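Local coordinates for protein sulfatase (Bacteroides fragilis CAG:558, PDB 6USS) that probably hydrolyses sulfate esters as a calcium-dependent arylsulfatase of a gut bacterium, here with its catalytic residue replaced, at residues A[418-430]-A[441-455]. The protein carries 1 engineered substitution. Sequence-based numbering, arbitrary orientation.
Sequences SKGRSLYWNFPNH and TCTVRKGDWKLIYYY
G420 meets the second segment through its carbonyl O, which takes a weak hydrogen bond from K446 NZ. The lysine chain, bent at its far end, curls past S422, whose OG lies 3.8 Å from K446 CB and bonds to D489 of helix 480-496. With L423 the regular antiparallel pairing begins: L423 N bonds to R445 O (2.7 Å) and L423 O receives R445 N. Y424, on the helix-facing side, lies side by side with V444, the two pointing the same way with Y424 CE2 3.7 Å from V444 CG2, and its hydroxyl also reaches D489. Strand 422-427 is an outer strand of the four-stranded antiparallel sheet of the C-terminal part, a common feature of sulfatases, and 441-446 is its inner neighbour, running at 175° to it; helix 480-496 packs on one face and strand 378-379 touches the other. On that second face W425 carries the largest contact. With CG anti to the carbonyl carbon (chi1 -57°), its indole leans back toward the L423-R445 pair: W425 CE3 is 3.6 Å from T443 CG2, and R445 CB sits at the ring edge, 3.8 Å from W425 CZ3, while NE1 bonds to A84 O. N426 turns its amide back: OD1 accepts the Y455 hydroxyl (OH to OD1 2.9 Å), amide and ring planes 55° apart, and Q500 is a further polar partner of N426. F427 and T441 exchange two backbone bonds.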
# COMPACT_ATOMS: atom_id res chain seq x y z
N SER A 418 -0.54 6.42 -34.99
CA SER A 418 -0.37 5.18 -35.75
C SER A 418 0.41 5.39 -37.05
O SER A 418 1.07 4.46 -37.52
CB SER A 418 -1.74 4.59 -36.04
OG SER A 418 -1.76 3.88 -37.25
N LYS A 419 0.35 6.60 -37.63
CA LYS A 419 0.96 6.86 -38.93
C LYS A 419 2.48 6.67 -38.86
O LYS A 419 3.16 7.29 -38.05
CB LYS A 419 0.62 8.28 -39.40
CG LYS A 419 1.24 8.65 -40.74
CD LYS A 419 0.61 9.88 -41.36
CE LYS A 419 1.22 10.16 -42.75
NZ LYS A 419 1.15 11.61 -43.11
N GLY A 420 2.99 5.81 -39.74
CA GLY A 420 4.39 5.47 -39.76
C GLY A 420 4.89 4.60 -38.62
O GLY A 420 6.06 4.18 -38.65
N ARG A 421 4.06 4.31 -37.61
CA ARG A 421 4.54 3.66 -36.40
C ARG A 421 4.70 2.15 -36.57
O ARG A 421 3.79 1.47 -37.05
CB ARG A 421 3.59 3.94 -35.24
CG ARG A 421 3.95 3.20 -33.98
CD ARG A 421 3.10 3.69 -32.82
NE ARG A 421 3.63 3.20 -31.56
CZ ARG A 421 2.88 2.89 -30.52
NH1 ARG A 421 1.56 3.03 -30.59
NH2 ARG A 421 3.45 2.43 -29.40
N SER A 422 5.86 1.63 -36.17
CA SER A 422 6.08 0.20 -36.06
C SER A 422 5.58 -0.32 -34.71
O SER A 422 5.82 0.29 -33.66
CB SER A 422 7.56 -0.14 -36.22
OG SER A 422 7.99 -0.18 -37.57
N LEU A 423 4.89 -1.46 -34.72
CA LEU A 423 4.57 -2.19 -33.49
C LEU A 423 5.46 -3.43 -33.39
O LEU A 423 5.75 -4.07 -34.40
CB LEU A 423 3.10 -2.60 -33.45
CG LEU A 423 2.04 -1.51 -33.54
CD1 LEU A 423 0.68 -2.16 -33.32
CD2 LEU A 423 2.29 -0.39 -32.53
N TYR A 424 5.87 -3.80 -32.16
CA TYR A 424 6.79 -4.91 -31.99
C TYR A 424 6.35 -5.91 -30.93
O TYR A 424 5.89 -5.54 -29.85
CB TYR A 424 8.17 -4.40 -31.62
CG TYR A 424 8.74 -3.37 -32.55
CD1 TYR A 424 8.64 -2.02 -32.24
CD2 TYR A 424 9.42 -3.75 -33.70
CE1 TYR A 424 9.18 -1.08 -33.06
CE2 TYR A 424 9.97 -2.80 -34.54
CZ TYR A 424 9.85 -1.46 -34.21
OH TYR A 424 10.39 -0.50 -35.03
N TRP A 425 6.54 -7.20 -31.24
CA TRP A 425 6.42 -8.27 -30.27
C TRP A 425 7.69 -9.12 -30.27
O TRP A 425 8.32 -9.32 -31.32
CB TRP A 425 5.24 -9.19 -30.54
CG TRP A 425 3.90 -8.55 -30.60
CD1 TRP A 425 2.90 -8.66 -29.68
CD2 TRP A 425 3.37 -7.77 -31.68
NE1 TRP A 425 1.79 -7.98 -30.10
CE2 TRP A 425 2.05 -7.42 -31.32
CE3 TRP A 425 3.88 -7.32 -32.90
CZ2 TRP A 425 1.24 -6.63 -32.15
CZ3 TRP A 425 3.07 -6.54 -33.72
CH2 TRP A 425 1.77 -6.20 -33.34
N ASN A 426 8.05 -9.63 -29.10
CA ASN A 426 9.15 -10.58 -28.99
C ASN A 426 8.75 -11.68 -28.02
O ASN A 426 8.45 -11.40 -26.86
CB ASN A 426 10.44 -9.92 -28.51
CG ASN A 426 11.63 -10.82 -28.71
OD1 ASN A 426 11.64 -11.64 -29.62
ND2 ASN A 426 12.63 -10.71 -27.85
N PHE A 427 8.78 -12.93 -28.50
CA PHE A 427 8.51 -14.11 -27.68
C PHE A 427 9.65 -15.11 -27.87
O PHE A 427 9.49 -16.11 -28.58
CB PHE A 427 7.16 -14.74 -28.03
CG PHE A 427 6.68 -15.77 -27.03
CD1 PHE A 427 6.03 -15.38 -25.87
CD2 PHE A 427 6.88 -17.14 -27.27
CE1 PHE A 427 5.59 -16.34 -24.93
CE2 PHE A 427 6.44 -18.11 -26.35
CZ PHE A 427 5.80 -17.71 -25.18
N PRO A 428 10.79 -14.86 -27.28
CA PRO A 428 11.91 -15.81 -27.34
C PRO A 428 11.78 -16.90 -26.27
O PRO A 428 12.69 -17.11 -25.47
CB PRO A 428 13.13 -14.92 -27.09
CG PRO A 428 12.60 -13.84 -26.17
CD PRO A 428 11.12 -13.67 -26.47
N ASN A 429 10.64 -17.58 -26.27
CA ASN A 429 10.25 -18.46 -25.17
C ASN A 429 9.57 -19.70 -25.72
O ASN A 429 9.35 -19.84 -26.93
CB ASN A 429 9.34 -17.73 -24.19
CG ASN A 429 10.04 -16.63 -23.46
OD1 ASN A 429 10.20 -15.53 -23.99
ND2 ASN A 429 10.50 -16.93 -22.25
N HIS A 430 9.20 -20.62 -24.83
CA HIS A 430 8.49 -21.83 -25.22
C HIS A 430 7.23 -21.96 -24.38
O HIS A 430 7.28 -22.38 -23.21
CB HIS A 430 9.39 -23.06 -25.08
CG HIS A 430 9.00 -24.21 -25.96
ND1 HIS A 430 9.60 -25.45 -25.89
CD2 HIS A 430 8.06 -24.31 -26.94
CE1 HIS A 430 9.06 -26.26 -26.78
NE2 HIS A 430 8.12 -25.59 -27.43
N THR A 441 9.13 -16.43 -31.51
CA THR A 441 8.97 -15.51 -32.63
C THR A 441 9.29 -14.09 -32.18
O THR A 441 9.23 -13.76 -30.99
CB THR A 441 7.54 -15.52 -33.17
OG1 THR A 441 6.63 -15.21 -32.11
CG2 THR A 441 7.19 -16.87 -33.79
N CYS A 442 9.59 -13.24 -33.15
CA CYS A 442 9.37 -11.82 -33.01
C CYS A 442 8.57 -11.33 -34.20
O CYS A 442 8.60 -11.93 -35.28
CB CYS A 442 10.70 -11.03 -32.90
SG CYS A 442 11.92 -11.66 -34.03
N THR A 443 7.87 -10.23 -34.01
CA THR A 443 6.91 -9.72 -34.97
C THR A 443 7.04 -8.21 -35.05
O THR A 443 7.18 -7.55 -34.01
CB THR A 443 5.49 -10.10 -34.56
OG1 THR A 443 5.39 -11.51 -34.45
CG2 THR A 443 4.50 -9.62 -35.60
N VAL A 444 6.99 -7.67 -36.26
CA VAL A 444 6.75 -6.24 -36.46
C VAL A 444 5.50 -6.04 -37.32
O VAL A 444 5.28 -6.75 -38.31
CB VAL A 444 7.96 -5.53 -37.08
CG1 VAL A 444 8.33 -6.17 -38.45
CG2 VAL A 444 7.68 -4.04 -37.22
N ARG A 445 4.67 -5.08 -36.92
CA ARG A 445 3.56 -4.58 -37.71
C ARG A 445 3.83 -3.13 -38.06
O ARG A 445 4.27 -2.35 -37.21
CB ARG A 445 2.24 -4.68 -36.93
CG ARG A 445 1.08 -4.00 -37.60
CD ARG A 445 0.67 -4.73 -38.87
NE ARG A 445 -0.47 -4.07 -39.49
CZ ARG A 445 -1.72 -4.09 -39.02
NH1 ARG A 445 -2.03 -4.75 -37.91
NH2 ARG A 445 -2.67 -3.43 -39.66
N LYS A 446 3.59 -2.76 -39.32
CA LYS A 446 3.86 -1.39 -39.76
C LYS A 446 2.99 -1.14 -40.98
O LYS A 446 3.18 -1.78 -42.01
CB LYS A 446 5.33 -1.20 -40.08
CG LYS A 446 5.70 0.19 -40.61
CD LYS A 446 6.95 0.11 -41.49
CE LYS A 446 7.98 1.21 -41.18
NZ LYS A 446 7.38 2.50 -40.74
N GLY A 447 2.06 -0.19 -40.86
CA GLY A 447 1.12 0.02 -41.96
C GLY A 447 0.26 -1.22 -42.15
O GLY A 447 -0.26 -1.80 -41.19
N ASP A 448 0.13 -1.64 -43.39
CA ASP A 448 -0.70 -2.79 -43.72
C ASP A 448 0.03 -4.10 -43.52
O ASP A 448 -0.56 -5.16 -43.74
CB ASP A 448 -1.15 -2.70 -45.18
CG ASP A 448 -2.01 -1.49 -45.46
OD1 ASP A 448 -2.51 -0.87 -44.48
OD2 ASP A 448 -2.18 -1.16 -46.66
N TRP A 449 1.31 -4.05 -43.15
CA TRP A 449 2.18 -5.20 -43.29
C TRP A 449 2.62 -5.70 -41.93
O TRP A 449 2.95 -4.92 -41.04
CB TRP A 449 3.40 -4.85 -44.15
CG TRP A 449 3.03 -4.63 -45.59
CD1 TRP A 449 2.96 -3.44 -46.24
CD2 TRP A 449 2.68 -5.64 -46.55
NE1 TRP A 449 2.58 -3.64 -47.55
CE2 TRP A 449 2.40 -4.98 -47.76
CE3 TRP A 449 2.58 -7.03 -46.50
CZ2 TRP A 449 2.03 -5.67 -48.92
CZ3 TRP A 449 2.20 -7.72 -47.66
CH2 TRP A 449 1.94 -7.04 -48.85
N LYS A 450 2.60 -7.02 -41.78
CA LYS A 450 2.98 -7.69 -40.55
C LYS A 450 4.00 -8.76 -40.90
O LYS A 450 3.75 -9.58 -41.79
CB LYS A 450 1.75 -8.30 -39.87
CG LYS A 450 2.03 -9.02 -38.56
CD LYS A 450 0.72 -9.55 -38.00
CE LYS A 450 0.92 -10.15 -36.63
NZ LYS A 450 -0.32 -10.80 -36.10
N LEU A 451 5.15 -8.73 -40.23
CA LEU A 451 6.20 -9.71 -40.47
C LEU A 451 6.43 -10.51 -39.19
O LEU A 451 6.72 -9.93 -38.13
CB LEU A 451 7.50 -9.04 -40.91
CG LEU A 451 8.69 -10.02 -40.88
CD1 LEU A 451 8.54 -11.07 -41.97
CD2 LEU A 451 10.04 -9.32 -40.98
N ILE A 452 6.30 -11.83 -39.30
CA ILE A 452 6.58 -12.75 -38.21
C ILE A 452 7.82 -13.55 -38.57
O ILE A 452 7.90 -14.12 -39.68
CB ILE A 452 5.39 -13.69 -37.92
CG1 ILE A 452 4.12 -12.88 -37.63
CG2 ILE A 452 5.71 -14.62 -36.77
CD1 ILE A 452 2.85 -13.71 -37.67
N TYR A 453 8.78 -13.58 -37.66
CA TYR A 453 10.01 -14.34 -37.83
C TYR A 453 10.07 -15.44 -36.78
O TYR A 453 9.80 -15.19 -35.60
CB TYR A 453 11.22 -13.43 -37.68
CG TYR A 453 12.54 -14.16 -37.54
CD1 TYR A 453 13.09 -14.89 -38.61
CD2 TYR A 453 13.25 -14.11 -36.34
CE1 TYR A 453 14.31 -15.54 -38.47
CE2 TYR A 453 14.49 -14.76 -36.20
CZ TYR A 453 15.01 -15.48 -37.27
OH TYR A 453 16.23 -16.13 -37.15
N TYR A 454 10.42 -16.65 -37.21
CA TYR A 454 10.39 -17.82 -36.34
C TYR A 454 11.83 -18.19 -36.00
O TYR A 454 12.60 -18.62 -36.88
CB TYR A 454 9.66 -18.97 -37.01
CG TYR A 454 8.17 -18.74 -37.21
CD1 TYR A 454 7.71 -17.92 -38.24
CD2 TYR A 454 7.23 -19.35 -36.38
CE1 TYR A 454 6.36 -17.71 -38.43
CE2 TYR A 454 5.86 -19.15 -36.58
CZ TYR A 454 5.43 -18.33 -37.61
OH TYR A 454 4.08 -18.12 -37.83
N TYR A 455 12.18 -18.04 -34.72
CA TYR A 455 13.53 -18.35 -34.25
C TYR A 455 13.91 -19.79 -34.53
O TYR A 455 15.09 -20.09 -34.74
CB TYR A 455 13.65 -18.09 -32.75
CG TYR A 455 13.68 -16.65 -32.35
CD1 TYR A 455 14.81 -15.88 -32.55
CD2 TYR A 455 12.59 -16.05 -31.74
CE1 TYR A 455 14.87 -14.57 -32.16
CE2 TYR A 455 12.63 -14.71 -31.35
CZ TYR A 455 13.79 -13.99 -31.56
OH TYR A 455 13.88 -12.68 -31.20